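Side-chain contacts in 4-hydroxybutyrate coenzyme A transferase (Shewanella oneidensis, PDB 2OAS), which probably transfers coenzyme A between an acyl-CoA donor and a carboxylic acid such as 4-hydroxybutyrate, through a thioester link to the enzyme: residues 229-234 against 293-298; 233-238 against 281-286; 259-264 against 287-292. All blocks are in the same frame, centred on the assembly; numbering follows the deposited sequence.

Interaction 1 of 3, residues 229-234 against 293-298; sequences GVHTEL and SIIRKN. With COA (coenzyme A), chain C.
His231 carries this contact alone on its side, its imidazole approached from one side by Ile294, Ile295 and Asn298. The first segment carries strand 229-230, an outer strand of a mixed, mostly parallel alpha/beta sheet, and the loop after it; the second holds part of short helix 292-295 and a type I turn from Ile295 to Asn298. The tight part is the buried ring. With CG anti to the backbone N (chi1 -172°), the imidazole reaches across to the helix and turn. CE1 lies 4.1 Å from Ile294 CG2 and NE2 4.3 Å from Ile295 CG1, so each isoleucine sets one apolar carbon obliquely against the ring. NE2 also donates to the backbone O of Val289, which fixes the ring's rotation. On the same side of the ring plane, Asn298 ND2 lies 4.0 Å from His231 ND1, its amide plane turned 64° from the ring; both nitrogens are buried and have no hydrogen-bonding partner in the model. Asparagine suits the end of the turn because its OD1 takes the backbone N-H groups of Arg254 and Phe255, which holds the amide. The turn itself is closed by Asn298 N on Ile295 O, 3.3 Å. The loose side lies beyond: Lys297 runs out extended, a lysine suited to solvent, and Arg296 suits the border with the second subunit, where it packs on Ser293 and NH1 makes a long, weak ion pair with Asp291, both of that chain. Past His231 the first segment dips into the coenzyme A site. Thr232 OG1 donates to Leu234 O over 2.9 Å, bracketing the residue between them, and there Glu233 CD is covalently bonded to coenzyme A S1P at 1.8 Å.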
loop_
_atom_site.group_PDB
_atom_site.type_symbol
_atom_site.label_atom_id
_atom_site.label_comp_id
_atom_site.label_asym_id
_atom_site.label_seq_id
_atom_site.Cartn_x
_atom_site.Cartn_y
_atom_site.Cartn_z
ATOM N N GLY A 229 12.934 18.396 -10.644
ATOM C CA GLY A 229 13.851 17.382 -10.171
ATOM C C GLY A 229 13.478 16.019 -10.713
ATOM O O GLY A 229 12.439 15.858 -11.347
ATOM N N VAL A 230 14.325 15.031 -10.462
ATOM C CA VAL A 230 14.075 13.680 -10.940
ATOM C C VAL A 230 14.482 12.617 -9.908
ATOM O O VAL A 230 15.633 12.553 -9.482
ATOM C CB VAL A 230 14.835 13.429 -12.288
ATOM C CG1 VAL A 230 14.821 11.957 -12.642
ATOM C CG2 VAL A 230 14.205 14.247 -13.406
ATOM N N HIS A 231 13.509 11.808 -9.503
ATOM C CA HIS A 231 13.714 10.695 -8.563
ATOM C C HIS A 231 12.691 9.663 -9.031
ATOM O O HIS A 231 11.548 9.636 -8.571
ATOM C CB HIS A 231 13.413 11.113 -7.122
ATOM C CG HIS A 231 13.798 10.072 -6.120
ATOM N ND1 HIS A 231 15.014 10.076 -5.472
ATOM C CD2 HIS A 231 13.181 8.926 -5.750
ATOM C CE1 HIS A 231 15.134 8.973 -4.755
ATOM N NE2 HIS A 231 14.036 8.257 -4.905
ATOM N N THR A 232 13.106 8.811 -9.952
ATOM C CA THR A 232 12.194 7.865 -10.548
ATOM C C THR A 232 12.719 6.433 -10.623
ATOM O O THR A 232 13.895 6.168 -10.379
ATOM C CB THR A 232 11.842 8.389 -11.964
ATOM O OG1 THR A 232 11.016 7.458 -12.668
ATOM C CG2 THR A 232 13.114 8.646 -12.738
ATOM N N GLU A 233 11.816 5.534 -10.936
ATOM C CA GLU A 233 12.167 4.129 -11.108
ATOM C C GLU A 233 13.029 3.927 -12.349
ATOM O O GLU A 233 13.903 3.094 -12.403
ATOM C CB GLU A 233 10.948 3.332 -11.579
ATOM C CG GLU A 233 10.475 2.277 -10.591
ATOM C CD GLU A 233 9.680 1.172 -11.254
ATOM O OE1 GLU A 233 8.767 0.620 -10.602
ATOM N N LEU A 234 12.770 4.784 -13.347
ATOM C CA LEU A 234 13.544 4.738 -14.587
ATOM C C LEU A 234 13.247 5.985 -15.410
ATOM O O LEU A 234 12.310 6.718 -15.100
ATOM C CB LEU A 234 13.185 3.497 -15.425
ATOM C CG LEU A 234 11.892 3.595 -16.260
ATOM C CD1 LEU A 234 11.780 2.449 -17.294
ATOM C CD2 LEU A 234 10.717 3.594 -15.307
ATOM N N SER A 293 9.881 5.770 2.273
ATOM C CA SER A 293 10.521 6.527 3.327
ATOM C C SER A 293 11.543 7.518 2.752
ATOM O O SER A 293 11.811 8.575 3.341
ATOM C CB SER A 293 11.195 5.562 4.309
ATOM O OG SER A 293 12.064 6.246 5.190
ATOM N N ILE A 294 12.114 7.186 1.598
ATOM C CA ILE A 294 13.092 8.073 0.956
ATOM C C ILE A 294 12.418 9.049 -0.005
ATOM O O ILE A 294 12.735 10.237 -0.016
ATOM C CB ILE A 294 14.149 7.265 0.188
ATOM C CG1 ILE A 294 15.029 6.526 1.185
ATOM C CG2 ILE A 294 14.984 8.181 -0.689
ATOM C CD1 ILE A 294 16.026 5.626 0.529
ATOM N N ILE A 295 11.483 8.538 -0.798
ATOM C CA ILE A 295 10.766 9.352 -1.767
ATOM C C ILE A 295 10.096 10.581 -1.144
ATOM O O ILE A 295 10.137 11.682 -1.711
ATOM C CB ILE A 295 9.686 8.515 -2.473
ATOM C CG1 ILE A 295 10.307 7.239 -3.038
ATOM C CG2 ILE A 295 9.029 9.330 -3.576
ATOM C CD1 ILE A 295 9.312 6.313 -3.693
ATOM N N ARG A 296 9.472 10.382 0.017
ATOM C CA ARG A 296 8.787 11.453 0.755
ATOM C C ARG A 296 9.748 12.560 1.205
ATOM O O ARG A 296 9.308 13.652 1.563
ATOM C CB ARG A 296 8.085 10.884 1.993
ATOM C CG ARG A 296 9.041 10.542 3.138
ATOM C CD ARG A 296 8.311 9.973 4.366
ATOM N NE ARG A 296 7.245 10.853 4.838
ATOM C CZ ARG A 296 6.460 10.586 5.877
ATOM N NH1 ARG A 296 6.622 9.462 6.562
ATOM N NH2 ARG A 296 5.501 11.439 6.222
ATOM N N LYS A 297 11.052 12.285 1.194
ATOM C CA LYS A 297 12.029 13.293 1.623
ATOM C C LYS A 297 12.098 14.493 0.678
ATOM O O LYS A 297 12.500 15.587 1.082
ATOM C CB LYS A 297 13.431 12.677 1.785
ATOM C CG LYS A 297 13.554 11.699 2.946
ATOM C CD LYS A 297 14.949 11.122 3.060
ATOM C CE LYS A 297 15.052 10.163 4.250
ATOM N NZ LYS A 297 16.427 9.597 4.391
ATOM N N ASN A 298 11.709 14.292 -0.576
ATOM C CA ASN A 298 11.718 15.378 -1.546
ATOM C C ASN A 298 10.358 16.041 -1.626
ATOM O O ASN A 298 9.337 15.371 -1.824
ATOM C CB ASN A 298 12.076 14.878 -2.941
ATOM C CG ASN A 298 13.527 14.553 -3.079
ATOM O OD1 ASN A 298 14.383 15.299 -2.603
ATOM N ND2 ASN A 298 13.828 13.450 -3.741
HETATM N N1A COA C . -9.075 -4.461 -20.852
HETATM C C2A COA C . -8.774 -5.289 -22.018
HETATM N N3A COA C . -7.505 -4.946 -22.691
HETATM C C4A COA C . -6.638 -3.846 -22.231
HETATM C C5A COA C . -6.939 -3.046 -21.070
HETATM C C6A COA C . -8.212 -3.363 -20.383
HETATM N N6A COA C . -8.610 -2.626 -19.241
HETATM N N7A COA C . -5.952 -2.094 -20.871
HETATM C C8A COA C . -5.026 -2.330 -21.902
HETATM N N9A COA C . -5.417 -3.398 -22.742
HETATM C C1B COA C . -4.739 -3.926 -23.908
HETATM C C2B COA C . -4.367 -2.970 -25.084
HETATM O O2B COA C . -5.133 -3.184 -26.215
HETATM C C3B COA C . -2.868 -3.138 -25.330
HETATM O O3B COA C . -2.614 -3.500 -26.724
HETATM P P3B COA C . -1.166 -3.747 -27.317
HETATM O O7A COA C . -0.228 -2.621 -27.145
HETATM O O8A COA C . -0.569 -4.948 -26.659
HETATM O O9A COA C . -1.305 -4.062 -28.732
HETATM C C4B COA C . -2.375 -4.136 -24.353
HETATM O O4B COA C . -3.471 -4.585 -23.539
HETATM C C5B COA C . -1.200 -3.307 -23.680
HETATM O O5B COA C . -1.700 -2.148 -22.991
HETATM P P1A COA C . -0.930 -0.691 -22.789
HETATM O O1A COA C . -0.536 -0.058 -24.017
HETATM O O2A COA C . -1.785 0.292 -22.021
HETATM O O3A COA C . 0.319 -1.113 -21.918
HETATM P P2A COA C . 1.393 -0.112 -21.404
HETATM O O4A COA C . 2.699 -0.494 -21.932
HETATM O O5A COA C . 1.105 1.246 -21.827
HETATM O O6A COA C . 1.420 0.039 -19.943
HETATM C CBP COA C . 0.929 -0.631 -17.555
HETATM C CCP COA C . 0.474 0.201 -18.888
HETATM C CDP COA C . 0.695 -2.025 -18.237
HETATM C CEP COA C . -0.114 -0.437 -16.370
HETATM C CAP COA C . 2.549 -0.425 -17.143
HETATM O OAP COA C . 2.545 0.991 -16.781
HETATM C C9P COA C . 2.994 -1.224 -15.913
HETATM O O9P COA C . 3.687 -2.213 -16.095
HETATM N N8P COA C . 2.589 -0.754 -14.638
HETATM C C7P COA C . 2.834 -1.236 -13.286
HETATM C C6P COA C . 3.521 -0.244 -12.276
HETATM C C5P COA C . 4.993 -0.198 -12.326
HETATM O O5P COA C . 5.652 -0.149 -11.282
HETATM N N4P COA C . 5.559 -0.227 -13.650
HETATM C C3P COA C . 6.938 -0.219 -14.116
HETATM C C2P COA C . 7.878 0.895 -13.520
HETATM S S1P COA C . 9.407 0.228 -12.802
#

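Interaction 2 of 3, residues 233-238 against 281-286; sequences ELFSDG and VIFMDI. With COA (coenzyme A), chain C.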
loop_
_atom_site.group_PDB
_atom_site.type_symbol
_atom_site.label_atom_id
_atom_site.label_comp_id
_atom_site.label_asym_id
_atom_site.label_seq_id
_atom_site.Cartn_x
_atom_site.Cartn_y
_atom_site.Cartn_z
ATOM N N GLU A 233 11.816 5.534 -10.936
ATOM C CA GLU A 233 12.167 4.129 -11.108
ATOM C C GLU A 233 13.029 3.927 -12.349
ATOM O O GLU A 233 13.903 3.094 -12.403
ATOM C CB GLU A 233 10.948 3.332 -11.579
ATOM C CG GLU A 233 10.475 2.277 -10.591
ATOM C CD GLU A 233 9.680 1.172 -11.254
ATOM O OE1 GLU A 233 8.767 0.620 -10.602
ATOM N N LEU A 234 12.770 4.784 -13.347
ATOM C CA LEU A 234 13.544 4.738 -14.587
ATOM C C LEU A 234 13.247 5.985 -15.410
ATOM O O LEU A 234 12.310 6.718 -15.100
ATOM C CB LEU A 234 13.185 3.497 -15.425
ATOM C CG LEU A 234 11.892 3.595 -16.260
ATOM C CD1 LEU A 234 11.780 2.449 -17.294
ATOM C CD2 LEU A 234 10.717 3.594 -15.307
ATOM N N PHE A 235 14.046 6.226 -16.442
ATOM C CA PHE A 235 13.808 7.380 -17.299
ATOM C C PHE A 235 14.292 7.098 -18.713
ATOM O O PHE A 235 15.087 6.185 -18.929
ATOM C CB PHE A 235 14.484 8.629 -16.725
ATOM C CG PHE A 235 15.981 8.645 -16.863
ATOM C CD1 PHE A 235 16.584 9.221 -17.978
ATOM C CD2 PHE A 235 16.789 8.137 -15.853
ATOM C CE1 PHE A 235 17.965 9.292 -18.084
ATOM C CE2 PHE A 235 18.176 8.200 -15.950
ATOM C CZ PHE A 235 18.763 8.782 -17.068
ATOM N N SER A 236 13.787 7.851 -19.683
ATOM C CA SER A 236 14.203 7.653 -21.061
ATOM C C SER A 236 14.561 8.966 -21.702
ATOM O O SER A 236 14.781 9.965 -21.018
ATOM C CB SER A 236 13.100 6.985 -21.888
ATOM O OG SER A 236 13.543 6.776 -23.224
ATOM N N ASP A 237 14.606 8.949 -23.028
ATOM C CA ASP A 237 14.956 10.111 -23.820
ATOM C C ASP A 237 14.127 11.330 -23.481
ATOM O O ASP A 237 14.606 12.455 -23.587
ATOM C CB ASP A 237 14.816 9.765 -25.299
ATOM C CG ASP A 237 15.817 8.709 -25.744
ATOM O OD1 ASP A 237 16.919 9.087 -26.196
ATOM O OD2 ASP A 237 15.503 7.507 -25.622
ATOM N N GLY A 238 12.890 11.105 -23.059
ATOM C CA GLY A 238 12.023 12.215 -22.712
ATOM C C GLY A 238 12.675 13.140 -21.705
ATOM O O GLY A 238 12.662 14.366 -21.851
ATOM N N VAL A 281 24.250 11.688 -12.977
ATOM C CA VAL A 281 23.218 10.652 -13.020
ATOM C C VAL A 281 23.565 9.505 -12.084
ATOM O O VAL A 281 24.591 8.844 -12.238
ATOM C CB VAL A 281 23.009 10.088 -14.459
ATOM C CG1 VAL A 281 21.823 9.130 -14.481
ATOM C CG2 VAL A 281 22.778 11.229 -15.447
ATOM N N ILE A 282 22.699 9.268 -11.112
ATOM C CA ILE A 282 22.922 8.214 -10.147
ATOM C C ILE A 282 21.902 7.076 -10.213
ATOM O O ILE A 282 20.701 7.268 -9.987
ATOM C CB ILE A 282 22.925 8.782 -8.724
ATOM C CG1 ILE A 282 24.047 9.817 -8.590
ATOM C CG2 ILE A 282 23.087 7.649 -7.705
ATOM C CD1 ILE A 282 25.438 9.266 -8.884
ATOM N N PHE A 283 22.404 5.893 -10.540
ATOM C CA PHE A 283 21.604 4.695 -10.620
ATOM C C PHE A 283 21.717 4.083 -9.244
ATOM O O PHE A 283 22.764 3.577 -8.848
ATOM C CB PHE A 283 22.162 3.722 -11.670
ATOM C CG PHE A 283 21.868 4.129 -13.082
ATOM C CD1 PHE A 283 22.509 5.221 -13.660
ATOM C CD2 PHE A 283 20.907 3.442 -13.828
ATOM C CE1 PHE A 283 22.195 5.629 -14.943
ATOM C CE2 PHE A 283 20.586 3.848 -15.114
ATOM C CZ PHE A 283 21.235 4.940 -15.679
HETATM N N MSE A 284 20.613 4.120 -8.526
HETATM C CA MSE A 284 20.553 3.626 -7.171
HETATM C C MSE A 284 19.759 2.334 -7.086
HETATM O O MSE A 284 18.931 2.051 -7.951
HETATM C CB MSE A 284 19.885 4.692 -6.326
HETATM C CG MSE A 284 19.976 4.527 -4.840
HETATM SE SE MSE A 284 19.157 6.103 -4.103
HETATM C CE MSE A 284 20.699 7.260 -4.232
ATOM N N ASP A 285 20.013 1.575 -6.021
ATOM C CA ASP A 285 19.349 0.302 -5.743
ATOM C C ASP A 285 17.862 0.513 -5.477
ATOM O O ASP A 285 17.498 1.332 -4.640
ATOM C CB ASP A 285 20.017 -0.348 -4.524
ATOM C CG ASP A 285 19.248 -1.546 -3.981
ATOM O OD1 ASP A 285 18.381 -2.097 -4.696
ATOM O OD2 ASP A 285 19.526 -1.949 -2.833
ATOM N N ILE A 286 17.006 -0.229 -6.178
ATOM C CA ILE A 286 15.561 -0.092 -6.010
ATOM C C ILE A 286 15.095 -0.167 -4.559
ATOM O O ILE A 286 14.050 0.376 -4.212
ATOM C CB ILE A 286 14.796 -1.173 -6.778
ATOM C CG1 ILE A 286 15.404 -2.531 -6.456
ATOM C CG2 ILE A 286 14.818 -0.885 -8.260
ATOM C CD1 ILE A 286 14.610 -3.667 -6.985
HETATM N N1A COA C . -9.075 -4.461 -20.852
HETATM C C2A COA C . -8.774 -5.289 -22.018
HETATM N N3A COA C . -7.505 -4.946 -22.691
HETATM C C4A COA C . -6.638 -3.846 -22.231
HETATM C C5A COA C . -6.939 -3.046 -21.070
HETATM C C6A COA C . -8.212 -3.363 -20.383
HETATM N N6A COA C . -8.610 -2.626 -19.241
HETATM N N7A COA C . -5.952 -2.094 -20.871
HETATM C C8A COA C . -5.026 -2.330 -21.902
HETATM N N9A COA C . -5.417 -3.398 -22.742
HETATM C C1B COA C . -4.739 -3.926 -23.908
HETATM C C2B COA C . -4.367 -2.970 -25.084
HETATM O O2B COA C . -5.133 -3.184 -26.215
HETATM C C3B COA C . -2.868 -3.138 -25.330
HETATM O O3B COA C . -2.614 -3.500 -26.724
HETATM P P3B COA C . -1.166 -3.747 -27.317
HETATM O O7A COA C . -0.228 -2.621 -27.145
HETATM O O8A COA C . -0.569 -4.948 -26.659
HETATM O O9A COA C . -1.305 -4.062 -28.732
HETATM C C4B COA C . -2.375 -4.136 -24.353
HETATM O O4B COA C . -3.471 -4.585 -23.539
HETATM C C5B COA C . -1.200 -3.307 -23.680
HETATM O O5B COA C . -1.700 -2.148 -22.991
HETATM P P1A COA C . -0.930 -0.691 -22.789
HETATM O O1A COA C . -0.536 -0.058 -24.017
HETATM O O2A COA C . -1.785 0.292 -22.021
HETATM O O3A COA C . 0.319 -1.113 -21.918
HETATM P P2A COA C . 1.393 -0.112 -21.404
HETATM O O4A COA C . 2.699 -0.494 -21.932
HETATM O O5A COA C . 1.105 1.246 -21.827
HETATM O O6A COA C . 1.420 0.039 -19.943
HETATM C CBP COA C . 0.929 -0.631 -17.555
HETATM C CCP COA C . 0.474 0.201 -18.888
HETATM C CDP COA C . 0.695 -2.025 -18.237
HETATM C CEP COA C . -0.114 -0.437 -16.370
HETATM C CAP COA C . 2.549 -0.425 -17.143
HETATM O OAP COA C . 2.545 0.991 -16.781
HETATM C C9P COA C . 2.994 -1.224 -15.913
HETATM O O9P COA C . 3.687 -2.213 -16.095
HETATM N N8P COA C . 2.589 -0.754 -14.638
HETATM C C7P COA C . 2.834 -1.236 -13.286
HETATM C C6P COA C . 3.521 -0.244 -12.276
HETATM C C5P COA C . 4.993 -0.198 -12.326
HETATM O O5P COA C . 5.652 -0.149 -11.282
HETATM N N4P COA C . 5.559 -0.227 -13.650
HETATM C C3P COA C . 6.938 -0.219 -14.116
HETATM C C2P COA C . 7.878 0.895 -13.520
HETATM S S1P COA C . 9.407 0.228 -12.802
#
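Phe235 reaches toward Val281 and Phe283 from a short, weakly bonded strand, and its ring makes the close contacts. From CB, which points at the other segment, chi1 of 73° places CG between the backbone N and the carbonyl carbon, the crowded position, and carries the ring out to meet strand 281-283. CD2 is turned to Thr262 of the neighbouring strand. Farther along the ring, CE2 lies 4.0 Å from Val281 CG1 and 4.5 Å from Phe283 CZ, both approaching obliquely. At the tip, CZ is again 4.0 Å from Val281 CG1, so one methyl straddles the CE2-CZ bond. Strands 260-262 and 281-283 are parallel neighbours joined through helix 269-275, a beta-alpha-beta crossover, and Leu271 and Val275 of that helix also pack on the Phe235 ring. A large flat apolar ring suits this buried place, where one side chain meets both the sheet and the helix. On Val281, CG1 stands anti to the backbone N, with CG2 anti to the carbonyl carbon. Phe283 rests also on Val275 and Thr262, while Asp285, N-capping the following helix with OD1 on Glu287 N, forms a salt bridge through OD2 with Arg105 NH1.

Interaction 3 of 3, residues 259-264 against 287-292; sequences KLVTGF and EQVNDT
Val289 points its two methyls at Val261 and Thr262 of strand 260-262 and at Gly263 just beyond. This is helix-on-strand packing in a parallel alpha/beta layer: strand 260-262 runs beside 281-283, and the chain leaving that neighbour turns into helix 286-289, whose Val289 packs against strand 260-262. The nearest backbone pair is Thr262 and Val289, with CA atoms 6.4 Å apart. Valine on the helix meets the strand with a forked tip. Its CG1 lies between the backbone N and the carbonyl carbon (chi1 59°), which leaves CG2 anti to the N, and the two branches divide their partners. CG2 faces Val261 CG1 at 4.5 Å, methyl to methyl, and also sits 4.2 Å from Thr262 CA. The strand's alternation explains the difference: Val261 directs its side chain toward the helix, while Thr262 sends its own to the other face, against Thr232 and Phe283, and offers the helix its backbone. A beta-branched residue suits each of these extended positions. No hydrogen bond joins the two segments, and all four touching residues are buried. The polar ends serve other places: Glu287 OE2 forms a salt bridge with Arg105 NH1, and Asp291, by OD1 on Ser293 N, caps the next short helix. Phe264, one residue past the contact, touches coenzyme A, so this packing lies just behind the cofactor pocket. With no side chain at Gly263, the other fork of Val289 can settle close against the backbone, CG1 lying 4.2 Å from Gly263 CA.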
loop_
_atom_site.group_PDB
_atom_site.type_symbol
_atom_site.label_atom_id
_atom_site.label_comp_id
_atom_site.label_asym_id
_atom_site.label_seq_id
_atom_site.Cartn_x
_atom_site.Cartn_y
_atom_site.Cartn_z
ATOM N N LYS A 259 21.439 16.016 -8.661
ATOM C CA LYS A 259 21.616 14.789 -9.440
ATOM C C LYS A 259 20.318 14.049 -9.773
ATOM O O LYS A 259 19.339 14.117 -9.028
ATOM C CB LYS A 259 22.545 13.830 -8.693
ATOM C CG LYS A 259 23.807 14.489 -8.142
ATOM C CD LYS A 259 24.855 13.452 -7.747
ATOM C CE LYS A 259 26.055 14.116 -7.083
ATOM N NZ LYS A 259 25.640 14.671 -5.751
ATOM N N LEU A 260 20.309 13.343 -10.898
ATOM C CA LEU A 260 19.145 12.557 -11.288
ATOM C C LEU A 260 19.308 11.202 -10.606
ATOM O O LEU A 260 20.421 10.686 -10.527
ATOM C CB LEU A 260 19.117 12.342 -12.798
ATOM C CG LEU A 260 19.136 13.587 -13.668
ATOM C CD1 LEU A 260 19.141 13.193 -15.136
ATOM C CD2 LEU A 260 17.917 14.418 -13.343
ATOM N N VAL A 261 18.216 10.634 -10.113
ATOM C CA VAL A 261 18.268 9.333 -9.456
ATOM C C VAL A 261 17.243 8.364 -10.094
ATOM O O VAL A 261 16.131 8.772 -10.420
ATOM C CB VAL A 261 17.980 9.484 -7.922
ATOM C CG1 VAL A 261 18.097 8.141 -7.206
ATOM C CG2 VAL A 261 18.984 10.477 -7.307
ATOM N N THR A 262 17.646 7.111 -10.293
ATOM C CA THR A 262 16.775 6.069 -10.845
ATOM C C THR A 262 17.334 4.698 -10.533
ATOM O O THR A 262 18.473 4.564 -10.073
ATOM C CB THR A 262 16.648 6.083 -12.388
ATOM O OG1 THR A 262 17.951 6.221 -12.976
ATOM C CG2 THR A 262 15.744 7.174 -12.839
ATOM N N GLY A 263 16.518 3.686 -10.813
ATOM C CA GLY A 263 16.928 2.317 -10.599
ATOM C C GLY A 263 17.500 1.767 -11.890
ATOM O O GLY A 263 18.323 0.852 -11.872
ATOM N N PHE A 264 17.042 2.318 -13.011
ATOM C CA PHE A 264 17.509 1.915 -14.338
ATOM C C PHE A 264 17.115 2.888 -15.453
ATOM O O PHE A 264 16.392 3.856 -15.227
ATOM C CB PHE A 264 17.034 0.501 -14.679
ATOM C CG PHE A 264 15.617 0.230 -14.308
ATOM C CD1 PHE A 264 15.291 -0.166 -13.023
ATOM C CD2 PHE A 264 14.609 0.400 -15.244
ATOM C CE1 PHE A 264 13.968 -0.394 -12.659
ATOM C CE2 PHE A 264 13.270 0.176 -14.901
ATOM C CZ PHE A 264 12.946 -0.221 -13.602
ATOM N N GLU A 287 15.847 -0.854 -3.710
ATOM C CA GLU A 287 15.450 -0.949 -2.310
ATOM C C GLU A 287 15.421 0.436 -1.681
ATOM O O GLU A 287 14.745 0.648 -0.678
ATOM C CB GLU A 287 16.403 -1.852 -1.536
ATOM C CG GLU A 287 16.003 -2.029 -0.084
ATOM C CD GLU A 287 16.808 -3.109 0.614
ATOM O OE1 GLU A 287 16.694 -3.228 1.848
ATOM O OE2 GLU A 287 17.551 -3.842 -0.072
ATOM N N GLN A 288 16.154 1.372 -2.282
ATOM C CA GLN A 288 16.219 2.755 -1.806
ATOM C C GLN A 288 15.401 3.710 -2.677
ATOM O O GLN A 288 14.554 4.438 -2.164
ATOM C CB GLN A 288 17.665 3.253 -1.772
ATOM C CG GLN A 288 18.382 3.067 -0.462
ATOM C CD GLN A 288 18.505 1.616 -0.068
ATOM O OE1 GLN A 288 17.715 1.110 0.734
ATOM N NE2 GLN A 288 19.497 0.926 -0.641
ATOM N N VAL A 289 15.663 3.710 -3.982
ATOM C CA VAL A 289 14.950 4.592 -4.892
ATOM C C VAL A 289 13.437 4.408 -4.815
ATOM O O VAL A 289 12.688 5.384 -4.949
ATOM C CB VAL A 289 15.409 4.405 -6.368
ATOM C CG1 VAL A 289 15.197 2.980 -6.810
ATOM C CG2 VAL A 289 14.631 5.344 -7.285
ATOM N N ASN A 290 12.991 3.170 -4.583
ATOM C CA ASN A 290 11.567 2.861 -4.484
ATOM C C ASN A 290 11.092 2.705 -3.041
ATOM O O ASN A 290 10.084 2.038 -2.769
ATOM C CB ASN A 290 11.239 1.597 -5.278
ATOM C CG ASN A 290 11.118 1.860 -6.753
ATOM O OD1 ASN A 290 11.976 2.508 -7.352
ATOM N ND2 ASN A 290 10.048 1.355 -7.359
ATOM N N ASP A 291 11.824 3.321 -2.119
ATOM C CA ASP A 291 11.481 3.284 -0.701
ATOM C C ASP A 291 10.676 4.542 -0.356
ATOM O O ASP A 291 11.203 5.660 -0.389
ATOM C CB ASP A 291 12.747 3.232 0.155
ATOM C CG ASP A 291 12.454 2.858 1.598
ATOM O OD1 ASP A 291 11.508 3.437 2.166
ATOM O OD2 ASP A 291 13.164 1.987 2.165
ATOM N N THR A 292 9.396 4.353 -0.024
ATOM C CA THR A 292 8.513 5.464 0.300
ATOM C C THR A 292 9.123 6.366 1.367
ATOM O O THR A 292 8.920 7.579 1.367
ATOM C CB THR A 292 7.122 4.957 0.774
ATOM O OG1 THR A 292 7.255 4.231 2.010
ATOM C CG2 THR A 292 6.511 4.041 -0.282
#

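From the N terminus, residues 229-238 come first and supply the opening segments of interactions 1 and 2, which share Glu233 and Leu234. Strand 260-262 follows, starting interaction 3. The chain then passes through helix 269-275 to strand 281-283, which closes the loop of interaction 2; helix 286-289 closes interaction 3, and helix 292-295 with its turn closes interaction 1. Interaction 3 is therefore nested within interaction 1, whereas interactions 2 and 3 cross. Backbone pairing binds them further: Thr232 N to Val261 O, and Met284 N to Thr262 O, probable hydrogen bonds. Together they tie the coenzyme A-bearing segment, the small parallel sheet and two short helices.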